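Local coordinates for protein inorganic pyrophosphatase (Ehrlichia chaffeensis, PDB 3LO0) that probably hydrolyses inorganic pyrophosphate to two phosphate ions with magnesium as cofactor, working as a homohexamer, at residues M71-T83 with P90-M102. Numbering follows the deposited sequence.
Sequences MYYPCNYGFIPHT and PVDVLVASRFPVM. With SO4 (sulfate ion), chain B.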
ATOM      1  N   MET A  71      -4.080 -11.925  11.639  1.00 29.42           N
ATOM      2  CA  MET A  71      -2.996 -11.415  12.456  1.00 28.69           C
ATOM      3  C   MET A  71      -1.849 -11.050  11.503  1.00 27.42           C
ATOM      4  O   MET A  71      -1.740 -11.580  10.399  1.00 25.74           O
ATOM      5  CB  MET A  71      -2.539 -12.462  13.506  1.00 29.63           C
ATOM      6  CG  MET A  71      -3.634 -12.848  14.585  1.00 32.50           C
ATOM      7  SD  MET A  71      -3.164 -13.652  16.173  1.00 38.64           S
ATOM      8  CE  MET A  71      -2.806 -12.213  17.212  1.00 36.49           C
ATOM      9  N   TYR A  72      -0.999 -10.139  11.929  1.00 27.52           N
ATOM     10  CA  TYR A  72       0.236  -9.854  11.168  1.00 27.58           C
ATOM     11  C   TYR A  72       1.425  -9.825  12.130  1.00 26.08           C
ATOM     12  O   TYR A  72       1.258  -9.602  13.315  1.00 25.11           O
ATOM     13  CB  TYR A  72       0.084  -8.548  10.383  1.00 28.43           C
ATOM     14  CG  TYR A  72      -0.114  -7.394  11.269  1.00 32.03           C
ATOM     15  CD1 TYR A  72       0.974  -6.695  11.754  1.00 35.58           C
ATOM     16  CD2 TYR A  72      -1.396  -6.982  11.645  1.00 37.23           C
ATOM     17  CE1 TYR A  72       0.819  -5.627  12.609  1.00 38.10           C
ATOM     18  CE2 TYR A  72      -1.565  -5.921  12.512  1.00 39.35           C
ATOM     19  CZ  TYR A  72      -0.447  -5.244  12.987  1.00 40.54           C
ATOM     20  OH  TYR A  72      -0.561  -4.174  13.851  1.00 46.25           O
ATOM     21  N   TYR A  73       2.619 -10.081  11.616  1.00 24.28           N
ATOM     22  CA  TYR A  73       3.819 -10.020  12.428  1.00 23.48           C
ATOM     23  C   TYR A  73       4.024  -8.636  13.001  1.00 22.94           C
ATOM     24  O   TYR A  73       3.968  -7.658  12.250  1.00 22.54           O
ATOM     25  CB  TYR A  73       5.038 -10.479  11.601  1.00 24.38           C
ATOM     26  CG  TYR A  73       5.135 -11.975  11.595  1.00 25.39           C
ATOM     27  CD1 TYR A  73       4.319 -12.725  10.772  1.00 28.39           C
ATOM     28  CD2 TYR A  73       5.995 -12.643  12.453  1.00 29.25           C
ATOM     29  CE1 TYR A  73       4.361 -14.098  10.764  1.00 27.44           C
ATOM     30  CE2 TYR A  73       6.050 -14.048  12.459  1.00 28.15           C
ATOM     31  CZ  TYR A  73       5.206 -14.763  11.622  1.00 29.67           C
ATOM     32  OH  TYR A  73       5.229 -16.154  11.580  1.00 32.94           O
ATOM     33  N   PRO A  74       4.221  -8.531  14.333  1.00 21.79           N
ATOM     34  CA  PRO A  74       4.284  -7.223  14.973  1.00 22.80           C
ATOM     35  C   PRO A  74       5.616  -6.494  14.757  1.00 22.02           C
ATOM     36  O   PRO A  74       5.710  -5.324  15.074  1.00 21.42           O
ATOM     37  CB  PRO A  74       4.113  -7.543  16.465  1.00 22.91           C
ATOM     38  CG  PRO A  74       4.550  -8.933  16.599  1.00 23.32           C
ATOM     39  CD  PRO A  74       4.360  -9.621  15.313  1.00 22.77           C
ATOM     40  N   CYS A  75       6.639  -7.212  14.301  1.00 21.56           N
ATOM     41  CA  CYS A  75       7.927  -6.616  13.960  1.00 20.84           C
ATOM     42  C   CYS A  75       8.462  -7.350  12.735  1.00 21.31           C
ATOM     43  O   CYS A  75       7.927  -8.399  12.353  1.00 21.10           O
ATOM     44  CB  CYS A  75       8.939  -6.791  15.095  1.00 20.97           C
ATOM     45  SG  CYS A  75       8.530  -6.316  16.790  1.00 25.61           S
ATOM     46  N   ASN A  76       9.495  -6.804  12.087  1.00 20.23           N
ATOM     47  CA  ASN A  76      10.175  -7.569  11.051  1.00 20.87           C
ATOM     48  C   ASN A  76      10.681  -8.842  11.688  1.00 20.27           C
ATOM     49  O   ASN A  76      11.141  -8.845  12.840  1.00 21.30           O
ATOM     50  CB  ASN A  76      11.314  -6.762  10.413  1.00 21.20           C
ATOM     51  CG  ASN A  76      10.832  -5.462   9.809  1.00 23.55           C
ATOM     52  OD1 ASN A  76      10.096  -5.458   8.814  1.00 23.22           O
ATOM     53  ND2 ASN A  76      11.258  -4.348  10.381  1.00 23.75           N
ATOM     54  N   TYR A  77      10.510  -9.953  10.996  1.00 20.06           N
ATOM     55  CA  TYR A  77      10.814 -11.224  11.557  1.00 19.92           C
ATOM     56  C   TYR A  77      11.748 -11.992  10.661  1.00 19.47           C
ATOM     57  O   TYR A  77      11.535 -12.072   9.461  1.00 20.39           O
ATOM     58  CB  TYR A  77       9.522 -12.007  11.766  1.00 20.93           C
ATOM     59  CG  TYR A  77       9.702 -13.378  12.360  1.00 22.77           C
ATOM     60  CD1 TYR A  77       9.870 -13.532  13.716  1.00 24.62           C
ATOM     61  CD2 TYR A  77       9.688 -14.525  11.567  1.00 25.29           C
ATOM     62  CE1 TYR A  77       9.989 -14.766  14.291  1.00 26.71           C
ATOM     63  CE2 TYR A  77       9.853 -15.792  12.144  1.00 29.55           C
ATOM     64  CZ  TYR A  77      10.004 -15.886  13.520  1.00 29.78           C
ATOM     65  OH  TYR A  77      10.157 -17.073  14.161  1.00 31.49           O
ATOM     66  N   GLY A  78      12.793 -12.578  11.229  1.00 18.93           N
ATOM     67  CA  GLY A  78      13.735 -13.348  10.409  1.00 19.94           C
ATOM     68  C   GLY A  78      14.670 -14.140  11.285  1.00 19.22           C
ATOM     69  O   GLY A  78      14.323 -14.448  12.429  1.00 19.58           O
ATOM     70  N   PHE A  79      15.872 -14.389  10.805  1.00 19.50           N
ATOM     71  CA  PHE A  79      16.801 -15.301  11.500  1.00 19.75           C
ATOM     72  C   PHE A  79      18.239 -14.848  11.420  1.00 20.01           C
ATOM     73  O   PHE A  79      18.613 -14.029  10.556  1.00 19.65           O
ATOM     74  CB  PHE A  79      16.684 -16.736  10.909  1.00 20.49           C
ATOM     75  CG  PHE A  79      17.135 -16.853   9.464  1.00 22.14           C
ATOM     76  CD1 PHE A  79      16.274 -16.563   8.423  1.00 22.66           C
ATOM     77  CD2 PHE A  79      18.422 -17.246   9.157  1.00 22.79           C
ATOM     78  CE1 PHE A  79      16.674 -16.696   7.119  1.00 22.80           C
ATOM     79  CE2 PHE A  79      18.841 -17.367   7.836  1.00 25.35           C
ATOM     80  CZ  PHE A  79      17.987 -17.090   6.823  1.00 26.45           C
ATOM     81  N   ILE A  80      19.067 -15.387  12.321  1.00 19.23           N
ATOM     82  CA  ILE A  80      20.502 -15.094  12.270  1.00 20.44           C
ATOM     83  C   ILE A  80      21.187 -16.211  11.479  1.00 22.66           C
ATOM     84  O   ILE A  80      21.128 -17.363  11.876  1.00 21.55           O
ATOM     85  CB  ILE A  80      21.153 -15.019  13.647  1.00 20.85           C
ATOM     86  CG1 ILE A  80      20.320 -14.165  14.602  1.00 17.09           C
ATOM     87  CG2 ILE A  80      22.647 -14.561  13.549  1.00 20.34           C
ATOM     88  CD1 ILE A  80      20.896 -14.101  16.012  1.00 15.68           C
ATOM     89  N   PRO A  81      21.812 -15.855  10.349  1.00 23.93           N
ATOM     90  CA  PRO A  81      22.419 -16.853   9.488  1.00 26.12           C
ATOM     91  C   PRO A  81      23.536 -17.588  10.204  1.00 27.58           C
ATOM     92  O   PRO A  81      24.266 -16.990  11.003  1.00 27.27           O
ATOM     93  CB  PRO A  81      22.957 -16.046   8.290  1.00 26.51           C
ATOM     94  CG  PRO A  81      22.894 -14.638   8.660  1.00 25.27           C
ATOM     95  CD  PRO A  81      21.940 -14.494   9.813  1.00 23.80           C
ATOM     96  N   HIS A  82      23.590 -18.894   9.986  1.00 29.69           N
ATOM     97  CA  HIS A  82      24.625 -19.756  10.596  1.00 32.19           C
ATOM     98  C   HIS A  82      24.542 -19.872  12.104  1.00 31.99           C
ATOM     99  O   HIS A  82      25.540 -20.013  12.787  1.00 33.62           O
ATOM    100  CB  HIS A  82      26.010 -19.343  10.104  1.00 32.98           C
ATOM    101  CG  HIS A  82      26.109 -19.338   8.613  1.00 36.73           C
ATOM    102  ND1 HIS A  82      25.742 -20.426   7.840  1.00 42.46           N
ATOM    103  CD2 HIS A  82      26.481 -18.370   7.743  1.00 38.59           C
ATOM    104  CE1 HIS A  82      25.911 -20.133   6.563  1.00 41.63           C
ATOM    105  NE2 HIS A  82      26.357 -18.892   6.476  1.00 40.91           N
ATOM    106  N   THR A  83      23.328 -19.867  12.621  1.00 31.99           N
ATOM    107  CA  THR A  83      23.108 -20.225  13.989  1.00 32.17           C
ATOM    108  C   THR A  83      22.365 -21.531  13.980  1.00 35.24           C
ATOM    109  O   THR A  83      21.787 -21.920  12.967  1.00 34.47           O
ATOM    110  CB  THR A  83      22.352 -19.139  14.767  1.00 31.65           C
ATOM    111  OG1 THR A  83      21.141 -18.809  14.091  1.00 26.82           O
ATOM    112  CG2 THR A  83      23.239 -17.919  14.919  1.00 28.81           C
ATOM    113  N   PRO A  90      17.906 -22.139  12.825  1.00 37.54           N
ATOM    114  CA  PRO A  90      18.573 -20.868  13.192  1.00 34.51           C
ATOM    115  C   PRO A  90      17.809 -20.118  14.258  1.00 31.37           C
ATOM    116  O   PRO A  90      16.609 -20.353  14.414  1.00 30.24           O
ATOM    117  CB  PRO A  90      18.592 -20.092  11.879  1.00 34.50           C
ATOM    118  CG  PRO A  90      18.610 -21.200  10.805  1.00 37.61           C
ATOM    119  CD  PRO A  90      17.646 -22.213  11.369  1.00 37.55           C
ATOM    120  N   VAL A  91      18.498 -19.208  14.973  1.00 27.37           N
ATOM    121  CA  VAL A  91      17.864 -18.361  15.973  1.00 25.17           C
ATOM    122  C   VAL A  91      16.913 -17.357  15.294  1.00 23.56           C
ATOM    123  O   VAL A  91      17.303 -16.673  14.353  1.00 21.21           O
ATOM    124  CB  VAL A  91      18.942 -17.571  16.784  1.00 25.14           C
ATOM    125  CG1 VAL A  91      18.295 -16.626  17.789  1.00 25.48           C
ATOM    126  CG2 VAL A  91      19.914 -18.528  17.469  1.00 25.12           C
ATOM    127  N   ASP A  92      15.673 -17.278  15.764  1.00 23.19           N
ATOM    128  CA  ASP A  92      14.706 -16.332  15.199  1.00 23.32           C
ATOM    129  C   ASP A  92      14.750 -15.013  15.953  1.00 22.00           C
ATOM    130  O   ASP A  92      14.880 -14.969  17.200  1.00 21.89           O
ATOM    131  CB  ASP A  92      13.284 -16.890  15.297  1.00 23.46           C
ATOM    132  CG  ASP A  92      13.106 -18.166  14.504  1.00 28.62           C
ATOM    133  OD1 ASP A  92      13.676 -18.254  13.386  1.00 29.07           O
ATOM    134  OD2 ASP A  92      12.400 -19.070  15.014  1.00 32.52           O
ATOM    135  N   VAL A  93      14.548 -13.949  15.190  1.00 20.16           N
ATOM    136  CA  VAL A  93      14.682 -12.608  15.677  1.00 19.47           C
ATOM    137  C   VAL A  93      13.521 -11.728  15.185  1.00 19.48           C
ATOM    138  O   VAL A  93      13.214 -11.678  13.980  1.00 18.83           O
ATOM    139  CB  VAL A  93      16.021 -11.985  15.220  1.00 18.84           C
ATOM    140  CG1 VAL A  93      16.221 -10.597  15.845  1.00 15.89           C
ATOM    141  CG2 VAL A  93      17.160 -12.899  15.528  1.00 20.56           C
ATOM    142  N   LEU A  94      12.928 -11.001  16.129  1.00 19.03           N
ATOM    143  CA  LEU A  94      12.065  -9.867  15.831  1.00 20.27           C
ATOM    144  C   LEU A  94      12.888  -8.595  15.813  1.00 19.12           C
ATOM    145  O   LEU A  94      13.536  -8.275  16.804  1.00 20.31           O
ATOM    146  CB  LEU A  94      10.993  -9.718  16.909  1.00 19.94           C
ATOM    147  CG  LEU A  94      10.075 -10.933  16.997  1.00 24.08           C
ATOM    148  CD1 LEU A  94       9.664 -11.195  18.439  1.00 26.76           C
ATOM    149  CD2 LEU A  94       8.852 -10.714  16.068  1.00 22.52           C
ATOM    150  N   VAL A  95      12.846  -7.847  14.721  1.00 17.98           N
ATOM    151  CA  VAL A  95      13.530  -6.574  14.666  1.00 17.65           C
ATOM    152  C   VAL A  95      12.501  -5.461  14.613  1.00 19.29           C
ATOM    153  O   VAL A  95      11.803  -5.324  13.637  1.00 19.89           O
ATOM    154  CB  VAL A  95      14.474  -6.451  13.475  1.00 18.39           C
ATOM    155  CG1 VAL A  95      15.325  -5.156  13.586  1.00 17.08           C
ATOM    156  CG2 VAL A  95      15.394  -7.717  13.367  1.00 17.51           C
ATOM    157  N   ALA A  96      12.399  -4.687  15.677  1.00 20.68           N
ATOM    158  CA  ALA A  96      11.503  -3.534  15.682  1.00 22.02           C
ATOM    159  C   ALA A  96      12.062  -2.490  14.738  1.00 22.86           C
ATOM    160  O   ALA A  96      13.269  -2.313  14.638  1.00 22.72           O
ATOM    161  CB  ALA A  96      11.378  -2.984  17.109  1.00 22.92           C
ATOM    162  N   SER A  97      11.201  -1.814  13.972  1.00 23.47           N
ATOM    163  CA  SER A  97      11.687  -0.793  13.099  1.00 24.87           C
ATOM    164  C   SER A  97      10.603   0.269  12.814  1.00 25.00           C
ATOM    165  O   SER A  97       9.444   0.070  13.135  1.00 24.65           O
ATOM    166  CB  SER A  97      12.235  -1.413  11.816  1.00 25.39           C
ATOM    167  OG  SER A  97      11.205  -1.866  10.989  1.00 30.21           O
ATOM    168  N   ARG A  98      11.003   1.400  12.255  1.00 25.99           N
ATOM    169  CA  ARG A  98      10.057   2.498  11.990  1.00 26.84           C
ATOM    170  C   ARG A  98       9.275   2.217  10.708  1.00 27.08           C
ATOM    171  O   ARG A  98       8.181   2.771  10.492  1.00 25.75           O
ATOM    172  CB  ARG A  98      10.809   3.838  11.828  1.00 27.75           C
ATOM    173  CG  ARG A  98      11.516   4.407  13.048  1.00 30.02           C
ATOM    174  CD  ARG A  98      11.973   5.913  12.829  1.00 30.26           C
ATOM    175  NE  ARG A  98      13.211   6.091  12.045  1.00 30.34           N
ATOM    176  CZ  ARG A  98      13.320   6.693  10.854  1.00 35.09           C
ATOM    177  NH1 ARG A  98      12.275   7.212  10.216  1.00 37.68           N
ATOM    178  NH2 ARG A  98      14.506   6.795  10.276  1.00 35.30           N
ATOM    179  N   PHE A  99       9.866   1.402   9.828  1.00 26.87           N
ATOM    180  CA  PHE A  99       9.266   1.052   8.524  1.00 27.21           C
ATOM    181  C   PHE A  99       9.524  -0.432   8.239  1.00 26.91           C
ATOM    182  O   PHE A  99      10.542  -0.973   8.684  1.00 26.17           O
ATOM    183  CB  PHE A  99       9.899   1.875   7.408  1.00 27.91           C
ATOM    184  CG  PHE A  99       9.621   3.345   7.539  1.00 31.00           C
ATOM    185  CD1 PHE A  99       8.362   3.844   7.230  1.00 32.71           C
ATOM    186  CD2 PHE A  99      10.581   4.207   8.030  1.00 34.95           C
ATOM    187  CE1 PHE A  99       8.078   5.207   7.368  1.00 34.99           C
ATOM    188  CE2 PHE A  99      10.303   5.582   8.167  1.00 36.10           C
ATOM    189  CZ  PHE A  99       9.058   6.066   7.841  1.00 36.20           C
ATOM    190  N   PRO A 100       8.639  -1.077   7.476  1.00 26.42           N
ATOM    191  CA  PRO A 100       8.905  -2.494   7.134  1.00 26.09           C
ATOM    192  C   PRO A 100      10.194  -2.652   6.347  1.00 25.14           C
ATOM    193  O   PRO A 100      10.539  -1.790   5.557  1.00 24.29           O
ATOM    194  CB  PRO A 100       7.706  -2.887   6.243  1.00 25.53           C
ATOM    195  CG  PRO A 100       6.635  -1.894   6.558  1.00 28.14           C
ATOM    196  CD  PRO A 100       7.330  -0.618   6.974  1.00 27.63           C
ATOM    197  N   VAL A 101      10.909  -3.749   6.593  1.00 23.83           N
ATOM    198  CA  VAL A 101      12.099  -4.103   5.835  1.00 23.56           C
ATOM    199  C   VAL A 101      11.754  -5.290   4.955  1.00 23.82           C
ATOM    200  O   VAL A 101      11.081  -6.224   5.392  1.00 23.04           O
ATOM    201  CB  VAL A 101      13.240  -4.470   6.786  1.00 23.34           C
ATOM    202  CG1 VAL A 101      14.454  -4.978   6.028  1.00 22.00           C
ATOM    203  CG2 VAL A 101      13.554  -3.284   7.706  1.00 24.10           C
ATOM    204  N   MET A 102      12.204  -5.274   3.702  1.00 25.38           N
ATOM    205  CA  MET A 102      11.776  -6.311   2.779  1.00 26.22           C
ATOM    206  C   MET A 102      12.370  -7.673   3.118  1.00 25.86           C
ATOM    207  O   MET A 102      13.487  -7.779   3.665  1.00 25.13           O
ATOM    208  CB  MET A 102      12.078  -5.924   1.324  1.00 27.49           C
ATOM    209  CG  MET A 102      13.528  -5.890   0.970  1.00 29.79           C
ATOM    210  SD  MET A 102      13.837  -5.409  -0.760  1.00 32.99           S
ATOM    211  CE  MET A 102      15.613  -5.282  -0.589  1.00 31.00           C
TER
HETATM  212  S   SO4 B 173       8.841 -20.351  13.098  1.00 59.92           S
HETATM  213  O1  SO4 B 173       9.507 -19.067  12.846  1.00 55.52           O
HETATM  214  O2  SO4 B 173       7.379 -20.208  13.232  1.00 57.78           O
HETATM  215  O3  SO4 B 173       9.149 -21.250  11.964  1.00 58.64           O
HETATM  216  O4  SO4 B 173       9.301 -20.918  14.377  1.00 57.61           O
HETATM  217  O   HOH W   1       8.226  -2.907  15.273  1.00 29.90           O
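Tyr77 and Asp92 meet across an antiparallel strand pair in the central barrel of the pyrophosphatase fold, at the predicted active site. Strands 76-79 and 92-95 run at 152° to each other. Gly78 and Val93 form a hydrogen-bonded pair: Gly78 N gives to Val93 O (2.9 Å) and Val93 N to Gly78 O.

Tyr77, Phe79, Asp92 and Leu94 share one face. With CG anti to the backbone N, the Tyr77 ring extends until Tyr77 OH lies 3.1 Å from Asp92 OD2. Ring and carboxylate planes are 43° apart. Leu94 CD2 meets the Tyr77 ring edge at CD1 (3.8 Å), while Tyr73 CE2 lies over one face near the rim. Tyr77 OH donates to O1 of a sulfate at the ring edge, at 2.5 Å, so short that the exact length is doubtful. It also bonds Lys126 NZ.

Asn76, at the start of strand 76-79, reaches past the end of strand 92-95 to the loop 97-101. Asn76 OD1 accepts an almost straight bond from Val101 N (2.9 Å, 177° at the hydrogen), with the donor above the carbonyl plane, and a second from Gln45 N. Its ND2 gives a weak bond to Ser97 OG, whose hydroxyl donates to Phe99 O.

At the other end Thr83 OG1 accepts from Val91 N (2.8 Å) and donates to Ile80 O, tying the type II turn 80-83 to the second segment. Ile80 CG1 packs on Val93 CG2 (3.5 Å).

The strand pairing thus sets a predicted substrate ligand, Tyr77, beside a predicted magnesium ligand, Asp92. The sulfate, probably from the crystallisation liquor, is consistent with a place for phosphate next to them.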